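Local coordinates for Ras-associated and pleckstrin homology domains-containing protein 1 (PDB 4GN1) that mediates localized membrane signals and is implicated in regulating lamellipodial dynamics, interacting with EVL and VASP and targeting them to the leading edge, at residues A[201-206]-A[233-238]; A[153-158]-A[178-183]; A[208-211]-A[216-219]. One frame throughout, in Å; residues are numbered along the deposited sequence.

Contact 1: residues A[201-206]-A[233-238]; sequences YCLVLK and NGIRIA
Strand 202-206 and helix 225-240 face each other, nearest at Leu-205 and Ile-235, whose CA atoms are 9.7 Å apart. At that spacing the backbones do not meet, and the side chains span the gap. Ile-235 carries the helix side of the contact with both of its branches. Its CD1 meets CD1 of Leu-203 at 3.5 Å. Its CG2 meets CD2 of Leu-205 at 4.0 Å. The two leucines are two apart on the strand, so both point to the helix. Ile-235 has CG1 beside its own backbone N and anti to the carbonyl carbon (chi1 -63°). This sends the CD1 arm to Leu-203 and leaves CG2 for Leu-205. The leucine and isoleucine chains pass each other at a slant.

No hydrogen bond crosses, and the touching residues are all buried. Leu-228 and Val-232 of the same helix also touch Leu-203, and Val-185 of strand 184-188 touches both leucines. On the helix, Arg-236 forms a salt bridge with Glu-63, and its bond to Asn-233 is weak. The arrangement is that of a PH domain, in which the C-terminal helix caps one end of the beta barrel, its apolar side facing the interior.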
ATOM      1  N   TYR A 201       3.896 -13.516  -2.856  1.00 34.23           N
ATOM      2  CA  TYR A 201       3.475 -12.506  -1.886  1.00 32.76           C
ATOM      3  C   TYR A 201       4.559 -11.423  -1.690  1.00 31.46           C
ATOM      4  O   TYR A 201       5.347 -11.467  -0.743  1.00 31.21           O
ATOM      5  CB  TYR A 201       3.021 -13.175  -0.593  1.00 33.25           C
ATOM      6  CG  TYR A 201       2.128 -14.350  -0.867  1.00 34.52           C
ATOM      7  CD1 TYR A 201       0.857 -14.160  -1.416  1.00 34.41           C
ATOM      8  CD2 TYR A 201       2.547 -15.660  -0.608  1.00 36.56           C
ATOM      9  CE1 TYR A 201       0.017 -15.231  -1.684  1.00 34.69           C
ATOM     10  CE2 TYR A 201       1.715 -16.742  -0.870  1.00 37.27           C
ATOM     11  CZ  TYR A 201       0.446 -16.519  -1.412  1.00 37.05           C
ATOM     12  OH  TYR A 201      -0.422 -17.570  -1.693  1.00 38.15           O
ATOM     13  N   CYS A 202       4.577 -10.470  -2.624  1.00 29.95           N
ATOM     14  CA  CYS A 202       5.628  -9.463  -2.725  1.00 29.79           C
ATOM     15  C   CYS A 202       5.151  -8.027  -2.556  1.00 27.94           C
ATOM     16  O   CYS A 202       4.163  -7.604  -3.176  1.00 26.22           O
ATOM     17  CB  CYS A 202       6.328  -9.567  -4.078  1.00 31.14           C
ATOM     18  SG  CYS A 202       7.374 -11.013  -4.301  1.00 34.37           S
ATOM     19  N   LEU A 203       5.888  -7.268  -1.748  1.00 27.98           N
ATOM     20  CA  LEU A 203       5.693  -5.812  -1.647  1.00 26.78           C
ATOM     21  C   LEU A 203       6.942  -5.023  -2.114  1.00 27.28           C
ATOM     22  O   LEU A 203       8.067  -5.525  -2.035  1.00 28.78           O
ATOM     23  CB  LEU A 203       5.299  -5.419  -0.230  1.00 26.57           C
ATOM     24  CG  LEU A 203       6.325  -5.647   0.886  1.00 27.94           C
ATOM     25  CD1 LEU A 203       6.049  -4.657   2.015  1.00 27.91           C
ATOM     26  CD2 LEU A 203       6.284  -7.064   1.417  1.00 28.60           C
ATOM     27  N   VAL A 204       6.730  -3.801  -2.601  1.00 25.69           N
ATOM     28  CA  VAL A 204       7.785  -3.001  -3.196  1.00 25.09           C
ATOM     29  C   VAL A 204       7.672  -1.622  -2.591  1.00 24.11           C
ATOM     30  O   VAL A 204       6.569  -1.078  -2.466  1.00 22.73           O
ATOM     31  CB  VAL A 204       7.662  -2.881  -4.745  1.00 25.50           C
ATOM     32  CG1 VAL A 204       8.800  -2.055  -5.338  1.00 25.06           C
ATOM     33  CG2 VAL A 204       7.642  -4.239  -5.426  1.00 26.48           C
ATOM     34  N   LEU A 205       8.821  -1.078  -2.187  1.00 24.74           N
ATOM     35  CA  LEU A 205       8.919   0.291  -1.667  1.00 23.92           C
ATOM     36  C   LEU A 205       9.812   1.111  -2.594  1.00 23.79           C
ATOM     37  O   LEU A 205      10.922   0.698  -2.930  1.00 24.62           O
ATOM     38  CB  LEU A 205       9.462   0.283  -0.248  1.00 24.48           C
ATOM     39  CG  LEU A 205       8.757  -0.650   0.727  1.00 24.59           C
ATOM     40  CD1 LEU A 205       9.779  -1.204   1.683  1.00 26.66           C
ATOM     41  CD2 LEU A 205       7.696   0.088   1.507  1.00 24.08           C
ATOM     42  N   LYS A 206       9.278   2.230  -3.071  1.00 22.65           N
ATOM     43  CA  LYS A 206      10.046   3.183  -3.882  1.00 22.89           C
ATOM     44  C   LYS A 206       9.479   4.584  -3.772  1.00 22.03           C
ATOM     45  O   LYS A 206       8.297   4.767  -3.486  1.00 21.08           O
ATOM     46  CB  LYS A 206      10.102   2.784  -5.367  1.00 22.53           C
ATOM     47  CG  LYS A 206       8.759   2.822  -6.088  1.00 20.68           C
ATOM     48  CD  LYS A 206       8.947   3.025  -7.589  1.00 20.87           C
ATOM     49  CE  LYS A 206       7.659   3.546  -8.224  1.00 19.66           C
ATOM     50  NZ  LYS A 206       7.424   4.952  -7.806  1.00 18.91           N
ATOM     51  N   ASN A 233      -0.211  -3.350   5.589  1.00 25.07           N
ATOM     52  CA  ASN A 233      -1.026  -2.494   6.444  1.00 26.03           C
ATOM     53  C   ASN A 233      -0.192  -1.726   7.463  1.00 26.98           C
ATOM     54  O   ASN A 233      -0.363  -0.490   7.642  1.00 26.89           O
ATOM     55  CB  ASN A 233      -2.190  -3.257   7.068  1.00 26.54           C
ATOM     56  CG  ASN A 233      -3.307  -3.502   6.056  1.00 27.28           C
ATOM     57  OD1 ASN A 233      -3.951  -2.560   5.601  1.00 27.71           O
ATOM     58  ND2 ASN A 233      -3.519  -4.763   5.676  1.00 27.64           N
ATOM     59  N   GLY A 234       0.738  -2.440   8.087  1.00 27.60           N
ATOM     60  CA  GLY A 234       1.637  -1.829   9.054  1.00 28.70           C
ATOM     61  C   GLY A 234       2.344  -0.660   8.408  1.00 27.84           C
ATOM     62  O   GLY A 234       2.261   0.462   8.886  1.00 28.41           O
ATOM     63  N   ILE A 235       3.030  -0.924   7.300  1.00 27.64           N
ATOM     64  CA  ILE A 235       3.728   0.131   6.565  1.00 26.69           C
ATOM     65  C   ILE A 235       2.826   1.322   6.276  1.00 24.66           C
ATOM     66  O   ILE A 235       3.237   2.472   6.455  1.00 24.47           O
ATOM     67  CB  ILE A 235       4.419  -0.417   5.300  1.00 27.10           C
ATOM     68  CG1 ILE A 235       5.479  -1.434   5.734  1.00 28.52           C
ATOM     69  CG2 ILE A 235       5.065   0.707   4.476  1.00 25.94           C
ATOM     70  CD1 ILE A 235       6.055  -2.244   4.598  1.00 28.94           C
ATOM     71  N   ARG A 236       1.588   1.048   5.888  1.00 23.86           N
ATOM     72  CA  ARG A 236       0.616   2.100   5.591  1.00 22.97           C
ATOM     73  C   ARG A 236       0.285   2.965   6.813  1.00 24.40           C
ATOM     74  O   ARG A 236       0.264   4.203   6.718  1.00 23.96           O
ATOM     75  CB  ARG A 236      -0.646   1.505   4.967  1.00 22.17           C
ATOM     76  CG  ARG A 236      -0.459   1.099   3.506  1.00 20.78           C
ATOM     77  CD  ARG A 236      -1.623   0.277   2.986  1.00 19.90           C
ATOM     78  NE  ARG A 236      -2.797   1.114   2.779  1.00 19.55           N
ATOM     79  CZ  ARG A 236      -4.010   0.856   3.242  1.00 19.41           C
ATOM     80  NH1 ARG A 236      -4.235  -0.245   3.955  1.00 20.34           N
ATOM     81  NH2 ARG A 236      -4.998   1.706   2.978  1.00 18.73           N
ATOM     82  N   ILE A 237       0.060   2.323   7.957  1.00 25.58           N
ATOM     83  CA  ILE A 237      -0.182   3.057   9.208  1.00 26.56           C
ATOM     84  C   ILE A 237       0.969   4.004   9.522  1.00 26.95           C
ATOM     85  O   ILE A 237       0.770   5.200   9.688  1.00 26.74           O
ATOM     86  CB  ILE A 237      -0.423   2.112  10.391  1.00 27.33           C
ATOM     87  CG1 ILE A 237      -1.697   1.314  10.124  1.00 27.08           C
ATOM     88  CG2 ILE A 237      -0.491   2.911  11.695  1.00 28.09           C
ATOM     89  CD1 ILE A 237      -1.939   0.179  11.093  1.00 28.57           C
ATOM     90  N   ALA A 238       2.171   3.449   9.558  1.00 27.53           N
ATOM     91  CA  ALA A 238       3.388   4.199   9.864  1.00 28.00           C
ATOM     92  C   ALA A 238       3.690   5.313   8.849  1.00 27.08           C
ATOM     93  O   ALA A 238       4.345   6.297   9.196  1.00 27.33           O
ATOM     94  CB  ALA A 238       4.558   3.235   9.934  1.00 28.96           C
TER

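Contact 2: residues A[153-158]-A[178-183]; sequences FLLRAS and LQLDHV
Leu-155 lays its CD1 methyl against CD1 of Leu-180, 4.1 Å away. The two side chains cross at about a right angle and meet through one methyl each. In Leu-155, CG lies opposite the backbone N (chi1 176°), and this swing carries the branch to Leu-180, although the CB itself is not aimed at the loop. Leu-180 does point at the strand. Its CG is beside the backbone N, and CD1 continues the extended line from CA (chi2 176°), which puts that methyl at the contact.

The second touch lies at the surface. The carbonyl O of Ser-158 is 4.1 Å from CG of Gln-179. The closest CA atoms of the two segments belong to this pair, 6.7 Å apart. The hydroxyl of Ser-158 is engaged elsewhere, in a hydrogen bond with OH of Tyr-161, a tyrosine that ABL1 phosphorylates but that is unmodified in this structure.

Strand 148-156 of the PH domain ends here, and the loop between strands 175-178 and 184-188 lies beside it. Helix 225-240 covers the inner side: Trp-231 touches Leu-155, and Ile-235 and Ala-238 touch Leu-180. Lys-239 of that helix gives a hydrogen bond from NZ to the carbonyl O of Leu-180, which holds the loop backbone to the helix. Inside the loop, Val-183 N bonds to Leu-180 O at 3.2 Å, so this oxygen has two donors.

Across the contact itself there is no hydrogen bond. The chemistry is apolar in the interior, with a carbonyl-to-methylene touch at the surface, which implies that shape rather than directed bonding fits the loop to the strand.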
ATOM      1  N   PHE A 153      13.247  -8.521   9.914  1.00 44.14           N
ATOM      2  CA  PHE A 153      12.756  -7.135   9.749  1.00 42.37           C
ATOM      3  C   PHE A 153      11.944  -6.642  10.920  1.00 42.37           C
ATOM      4  O   PHE A 153      11.255  -7.420  11.589  1.00 43.19           O
ATOM      5  CB  PHE A 153      11.893  -6.995   8.492  1.00 39.44           C
ATOM      6  CG  PHE A 153      12.683  -6.898   7.231  1.00 39.27           C
ATOM      7  CD1 PHE A 153      12.976  -8.042   6.490  1.00 40.28           C
ATOM      8  CD2 PHE A 153      13.140  -5.672   6.781  1.00 38.54           C
ATOM      9  CE1 PHE A 153      13.709  -7.961   5.313  1.00 40.75           C
ATOM     10  CE2 PHE A 153      13.880  -5.577   5.611  1.00 39.03           C
ATOM     11  CZ  PHE A 153      14.167  -6.722   4.872  1.00 40.13           C
ATOM     12  N   LEU A 154      12.006  -5.328  11.125  1.00 41.93           N
ATOM     13  CA  LEU A 154      11.371  -4.681  12.253  1.00 42.18           C
ATOM     14  C   LEU A 154      10.849  -3.294  11.876  1.00 40.63           C
ATOM     15  O   LEU A 154      11.624  -2.388  11.519  1.00 40.16           O
ATOM     16  CB  LEU A 154      12.344  -4.614  13.436  1.00 44.04           C
ATOM     17  CG  LEU A 154      11.698  -4.289  14.778  1.00 45.06           C
ATOM     18  CD1 LEU A 154      12.286  -5.147  15.895  1.00 47.56           C
ATOM     19  CD2 LEU A 154      11.846  -2.803  15.077  1.00 44.43           C
ATOM     20  N   LEU A 155       9.527  -3.145  11.974  1.00 39.66           N
ATOM     21  CA  LEU A 155       8.858  -1.880  11.707  1.00 38.90           C
ATOM     22  C   LEU A 155       8.716  -1.053  12.985  1.00 40.85           C
ATOM     23  O   LEU A 155       8.056  -1.476  13.944  1.00 41.44           O
ATOM     24  CB  LEU A 155       7.485  -2.119  11.073  1.00 37.09           C
ATOM     25  CG  LEU A 155       6.593  -0.894  10.818  1.00 36.01           C
ATOM     26  CD1 LEU A 155       7.040  -0.117   9.577  1.00 33.41           C
ATOM     27  CD2 LEU A 155       5.126  -1.299  10.734  1.00 34.65           C
ATOM     28  N   ARG A 156       9.373   0.110  12.979  1.00 42.58           N
ATOM     29  CA  ARG A 156       9.207   1.180  13.970  1.00 43.57           C
ATOM     30  C   ARG A 156       8.465   2.340  13.308  1.00 42.02           C
ATOM     31  O   ARG A 156       8.469   2.457  12.081  1.00 40.15           O
ATOM     32  CB  ARG A 156      10.568   1.697  14.426  1.00 46.26           C
ATOM     33  CG  ARG A 156      11.397   0.732  15.246  1.00 50.35           C
ATOM     34  CD  ARG A 156      12.574   1.447  15.886  1.00 54.15           C
ATOM     35  NE  ARG A 156      13.435   0.527  16.636  1.00 58.05           N
ATOM     36  CZ  ARG A 156      14.631   0.089  16.229  1.00 60.79           C
ATOM     37  NH1 ARG A 156      15.146   0.471  15.064  1.00 58.72           N
ATOM     38  NH2 ARG A 156      15.331  -0.738  17.004  1.00 65.13           N
ATOM     39  N   ALA A 157       7.852   3.210  14.116  1.00 42.49           N
ATOM     40  CA  ALA A 157       7.236   4.440  13.621  1.00 40.39           C
ATOM     41  C   ALA A 157       8.248   5.266  12.830  1.00 41.40           C
ATOM     42  O   ALA A 157       7.879   6.108  12.005  1.00 40.34           O
ATOM     43  CB  ALA A 157       6.679   5.248  14.771  1.00 40.35           C
ATOM     44  N   SER A 158       9.532   5.008  13.075  1.00 43.68           N
ATOM     45  CA  SER A 158      10.619   5.735  12.399  1.00 44.13           C
ATOM     46  C   SER A 158      11.130   5.100  11.072  1.00 43.57           C
ATOM     47  O   SER A 158      12.111   5.592  10.497  1.00 45.56           O
ATOM     48  CB  SER A 158      11.782   5.990  13.374  1.00 46.10           C
ATOM     49  OG  SER A 158      12.241   4.775  13.939  1.00 48.22           O
ATOM     50  N   LEU A 178      14.884   1.374   5.510  1.00 34.48           N
ATOM     51  CA  LEU A 178      14.203   2.386   4.716  1.00 33.22           C
ATOM     52  C   LEU A 178      13.280   3.275   5.552  1.00 33.44           C
ATOM     53  O   LEU A 178      12.347   2.765   6.203  1.00 32.62           O
ATOM     54  CB  LEU A 178      13.386   1.703   3.627  1.00 32.35           C
ATOM     55  CG  LEU A 178      13.012   2.406   2.326  1.00 31.37           C
ATOM     56  CD1 LEU A 178      14.243   2.842   1.523  1.00 33.03           C
ATOM     57  CD2 LEU A 178      12.188   1.436   1.509  1.00 29.73           C
ATOM     58  N   GLN A 179      13.550   4.593   5.532  1.00 33.71           N
ATOM     59  CA  GLN A 179      12.627   5.618   6.048  1.00 33.03           C
ATOM     60  C   GLN A 179      11.413   5.759   5.117  1.00 31.00           C
ATOM     61  O   GLN A 179      11.566   5.753   3.895  1.00 30.38           O
ATOM     62  CB  GLN A 179      13.353   6.963   6.255  1.00 34.29           C
ATOM     63  CG  GLN A 179      14.429   6.882   7.334  1.00 36.76           C
ATOM     64  CD  GLN A 179      14.763   8.201   8.028  1.00 38.92           C
ATOM     65  OE1 GLN A 179      14.069   9.231   7.876  1.00 38.78           O
ATOM     66  NE2 GLN A 179      15.848   8.176   8.813  1.00 40.65           N
ATOM     67  N   LEU A 180      10.214   5.877   5.692  1.00 30.75           N
ATOM     68  CA  LEU A 180       8.959   5.782   4.925  1.00 29.62           C
ATOM     69  C   LEU A 180       8.392   7.115   4.373  1.00 28.79           C
ATOM     70  O   LEU A 180       7.494   7.138   3.511  1.00 26.26           O
ATOM     71  CB  LEU A 180       7.898   5.036   5.756  1.00 29.30           C
ATOM     72  CG  LEU A 180       8.154   3.536   5.998  1.00 30.62           C
ATOM     73  CD1 LEU A 180       7.081   2.935   6.911  1.00 29.99           C
ATOM     74  CD2 LEU A 180       8.279   2.741   4.686  1.00 28.81           C
ATOM     75  N   ASP A 181       8.920   8.225   4.864  1.00 29.54           N
ATOM     76  CA  ASP A 181       8.411   9.541   4.464  1.00 29.62           C
ATOM     77  C   ASP A 181       8.208   9.744   2.969  1.00 27.72           C
ATOM     78  O   ASP A 181       7.249  10.378   2.577  1.00 26.95           O
ATOM     79  CB  ASP A 181       9.365  10.624   4.960  1.00 31.44           C
ATOM     80  CG  ASP A 181       9.612  10.506   6.401  1.00 33.35           C
ATOM     81  OD1 ASP A 181       8.849  11.134   7.136  1.00 33.70           O
ATOM     82  OD2 ASP A 181      10.505   9.722   6.797  1.00 35.98           O
ATOM     83  N   HIS A 182       9.139   9.251   2.156  1.00 27.38           N
ATOM     84  CA  HIS A 182       9.114   9.485   0.707  1.00 26.66           C
ATOM     85  C   HIS A 182       9.160   8.206  -0.082  1.00 25.97           C
ATOM     86  O   HIS A 182       9.756   8.165  -1.165  1.00 26.91           O
ATOM     87  CB  HIS A 182      10.241  10.454   0.269  1.00 26.96           C
ATOM     88  CG  HIS A 182      10.282  11.744   1.074  1.00 27.76           C
ATOM     89  ND1 HIS A 182       9.323  12.711   0.971  1.00 26.63           N
ATOM     90  CD2 HIS A 182      11.190  12.193   2.031  1.00 29.27           C
ATOM     91  CE1 HIS A 182       9.614  13.712   1.811  1.00 28.08           C
ATOM     92  NE2 HIS A 182      10.756  13.397   2.462  1.00 29.93           N
ATOM     93  N   VAL A 183       8.565   7.147   0.467  1.00 24.64           N
ATOM     94  CA  VAL A 183       8.310   5.939  -0.307  1.00 24.41           C
ATOM     95  C   VAL A 183       6.839   5.522  -0.211  1.00 23.41           C
ATOM     96  O   VAL A 183       6.220   5.564   0.867  1.00 23.02           O
ATOM     97  CB  VAL A 183       9.221   4.732   0.079  1.00 26.21           C
ATOM     98  CG1 VAL A 183      10.702   5.084  -0.064  1.00 27.39           C
ATOM     99  CG2 VAL A 183       8.903   4.196   1.473  1.00 25.87           C
TER

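Contact 3: residues A[208-211]-A[216-219]; sequences PQIQ and YIKY
The connection between strands 202-206 and 218-221 of the PH domain folds back on itself here, and Ile-210 meets Ile-217 across it. CG2 of Ile-210 is 3.9 Å from CD1 of Ile-217. The same methyl lies 4.0 Å from CG1 of Ile-217, so it rests on the outer part of that side chain. The two isoleucines run at a slant to each other. Ile-217 holds CG1 beside its backbone N (chi1 -57°), with CD1 extended beyond it, and this arm reaches Ile-210 from a CB that does not point straight at it. The other branch of Ile-210 turns to Tyr-216, next to Ile-217 in the chain. Its CD1 lies 4.3 Å from CB of Tyr-216, so the tyrosine takes part through the base of its side chain and not through its ring.

The backbones stay apart, with the CA atoms of Ile-210 and Ile-217 separated by 8.2 Å, and no hydrogen bond links the two segments. The strands that this loop joins are antiparallel neighbours in the PH barrel. Lys-218 and Leu-205 share a backbone hydrogen bond there. Ile-217 also touches Val-204 and Lys-206 of strand 202-206, and Leu-56 from a loop within the range of the Ras-associating domain.

Residues 208-211 have their own brace. Gln-211 NE2 donates to the carbonyl O of Pro-208 at 3.2 Å, with an N-H...O angle of 141°. The oxygen lies in the amide plane of Gln-211, and the donor stands nearly in line with the C=O bond. OE1 of Gln-211 is hydrogen-bonded to ND2 of Asn-81.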
ATOM      1  N   PRO A 208       7.939   7.919  -5.084  1.00 20.93           N
ATOM      2  CA  PRO A 208       6.937   8.165  -6.118  1.00 20.99           C
ATOM      3  C   PRO A 208       7.542   8.537  -7.478  1.00 22.67           C
ATOM      4  O   PRO A 208       6.980   8.172  -8.501  1.00 22.67           O
ATOM      5  CB  PRO A 208       6.119   9.351  -5.553  1.00 20.02           C
ATOM      6  CG  PRO A 208       6.283   9.266  -4.082  1.00 20.11           C
ATOM      7  CD  PRO A 208       7.660   8.679  -3.843  1.00 21.20           C
ATOM      8  N   GLN A 209       8.671   9.249  -7.495  1.00 25.02           N
ATOM      9  CA  GLN A 209       9.248   9.774  -8.747  1.00 26.60           C
ATOM     10  C   GLN A 209      10.039   8.783  -9.598  1.00 27.03           C
ATOM     11  O   GLN A 209      10.310   9.063 -10.764  1.00 27.40           O
ATOM     12  CB  GLN A 209      10.094  11.031  -8.483  1.00 29.34           C
ATOM     13  CG  GLN A 209       9.236  12.199  -8.008  1.00 32.90           C
ATOM     14  CD  GLN A 209       9.940  13.535  -8.042  1.00 35.37           C
ATOM     15  OE1 GLN A 209      10.400  14.018  -7.020  1.00 39.12           O
ATOM     16  NE2 GLN A 209      10.014  14.148  -9.219  1.00 38.35           N
ATOM     17  N   ILE A 210      10.425   7.648  -9.023  1.00 26.22           N
ATOM     18  CA  ILE A 210      11.141   6.629  -9.775  1.00 26.99           C
ATOM     19  C   ILE A 210      10.140   5.806 -10.584  1.00 26.44           C
ATOM     20  O   ILE A 210       9.140   5.328 -10.056  1.00 24.99           O
ATOM     21  CB  ILE A 210      11.987   5.750  -8.851  1.00 27.15           C
ATOM     22  CG1 ILE A 210      13.200   6.542  -8.385  1.00 27.85           C
ATOM     23  CG2 ILE A 210      12.383   4.462  -9.540  1.00 27.69           C
ATOM     24  CD1 ILE A 210      13.937   5.917  -7.223  1.00 28.80           C
ATOM     25  N   GLN A 211      10.416   5.667 -11.876  1.00 27.36           N
ATOM     26  CA  GLN A 211       9.452   5.106 -12.813  1.00 27.37           C
ATOM     27  C   GLN A 211      10.040   3.984 -13.662  1.00 29.07           C
ATOM     28  O   GLN A 211       9.327   3.379 -14.448  1.00 29.50           O
ATOM     29  CB  GLN A 211       8.878   6.212 -13.713  1.00 26.45           C
ATOM     30  CG  GLN A 211       7.975   7.202 -12.988  1.00 25.58           C
ATOM     31  CD  GLN A 211       6.671   6.564 -12.534  1.00 25.07           C
ATOM     32  OE1 GLN A 211       5.984   5.897 -13.323  1.00 24.07           O
ATOM     33  NE2 GLN A 211       6.339   6.736 -11.249  1.00 24.04           N
ATOM     34  N   TYR A 216      17.476   1.655  -5.984  1.00 32.83           N
ATOM     35  CA  TYR A 216      16.842   2.276  -4.802  1.00 31.75           C
ATOM     36  C   TYR A 216      15.403   1.796  -4.589  1.00 31.04           C
ATOM     37  O   TYR A 216      14.716   2.205  -3.650  1.00 31.54           O
ATOM     38  CB  TYR A 216      16.872   3.805  -4.907  1.00 30.17           C
ATOM     39  CG  TYR A 216      18.223   4.378  -5.237  1.00 31.27           C
ATOM     40  CD1 TYR A 216      18.401   5.178  -6.356  1.00 31.10           C
ATOM     41  CD2 TYR A 216      19.331   4.109  -4.435  1.00 32.77           C
ATOM     42  CE1 TYR A 216      19.636   5.713  -6.676  1.00 32.59           C
ATOM     43  CE2 TYR A 216      20.572   4.636  -4.748  1.00 34.59           C
ATOM     44  CZ  TYR A 216      20.716   5.438  -5.874  1.00 34.69           C
ATOM     45  OH  TYR A 216      21.955   5.954  -6.197  1.00 37.17           O
ATOM     46  N   ILE A 217      14.944   0.946  -5.493  1.00 30.61           N
ATOM     47  CA  ILE A 217      13.699   0.244  -5.323  1.00 29.05           C
ATOM     48  C   ILE A 217      14.014  -0.944  -4.417  1.00 29.93           C
ATOM     49  O   ILE A 217      14.976  -1.654  -4.666  1.00 30.70           O
ATOM     50  CB  ILE A 217      13.152  -0.239  -6.686  1.00 28.69           C
ATOM     51  CG1 ILE A 217      12.985   0.953  -7.663  1.00 28.47           C
ATOM     52  CG2 ILE A 217      11.848  -0.967  -6.487  1.00 27.23           C
ATOM     53  CD1 ILE A 217      12.693   0.598  -9.111  1.00 28.61           C
ATOM     54  N   LYS A 218      13.215  -1.134  -3.365  1.00 28.85           N
ATOM     55  CA  LYS A 218      13.367  -2.258  -2.449  1.00 28.88           C
ATOM     56  C   LYS A 218      12.288  -3.306  -2.701  1.00 28.22           C
ATOM     57  O   LYS A 218      11.095  -2.979  -2.769  1.00 26.02           O
ATOM     58  CB  LYS A 218      13.270  -1.764  -1.013  1.00 28.85           C
ATOM     59  CG  LYS A 218      14.337  -0.760  -0.635  1.00 29.95           C
ATOM     60  CD  LYS A 218      15.700  -1.417  -0.677  1.00 31.73           C
ATOM     61  CE  LYS A 218      16.801  -0.509  -0.165  1.00 33.05           C
ATOM     62  NZ  LYS A 218      18.108  -1.002  -0.669  1.00 34.80           N
ATOM     63  N   TYR A 219      12.713  -4.565  -2.835  1.00 29.47           N
ATOM     64  CA  TYR A 219      11.791  -5.673  -3.093  1.00 29.41           C
ATOM     65  C   TYR A 219      11.740  -6.666  -1.950  1.00 30.43           C
ATOM     66  O   TYR A 219      12.768  -7.192  -1.542  1.00 32.46           O
ATOM     67  CB  TYR A 219      12.203  -6.412  -4.348  1.00 30.24           C
ATOM     68  CG  TYR A 219      12.231  -5.567  -5.586  1.00 29.58           C
ATOM     69  CD1 TYR A 219      11.194  -5.616  -6.477  1.00 28.55           C
ATOM     70  CD2 TYR A 219      13.318  -4.740  -5.874  1.00 30.38           C
ATOM     71  CE1 TYR A 219      11.215  -4.870  -7.633  1.00 28.99           C
ATOM     72  CE2 TYR A 219      13.354  -3.978  -7.031  1.00 30.13           C
ATOM     73  CZ  TYR A 219      12.291  -4.047  -7.904  1.00 29.43           C
ATOM     74  OH  TYR A 219      12.267  -3.315  -9.055  1.00 29.66           O
TER

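All three contacts lie in the PH domain. From the N terminus, contact 2 comes first. It joins 153-158 to 178-183 and closes a loop that holds strand 159-162 and most of strand 175-178. It is complete before contact 1 opens at 201-206. Contact 1 then closes on helix 225-240, and contact 3 is nested inside its loop, across the turn between strands 202-206 and 218-221. None of the three cross. Contacts 1 and 2 share one apolar interior: Ile-235 CG2 lies 3.8 Å from Leu-180 CD2. Contact 3 joins contact 1 through the paired strands, where Val-204 CG1 packs on Ile-217 CG2.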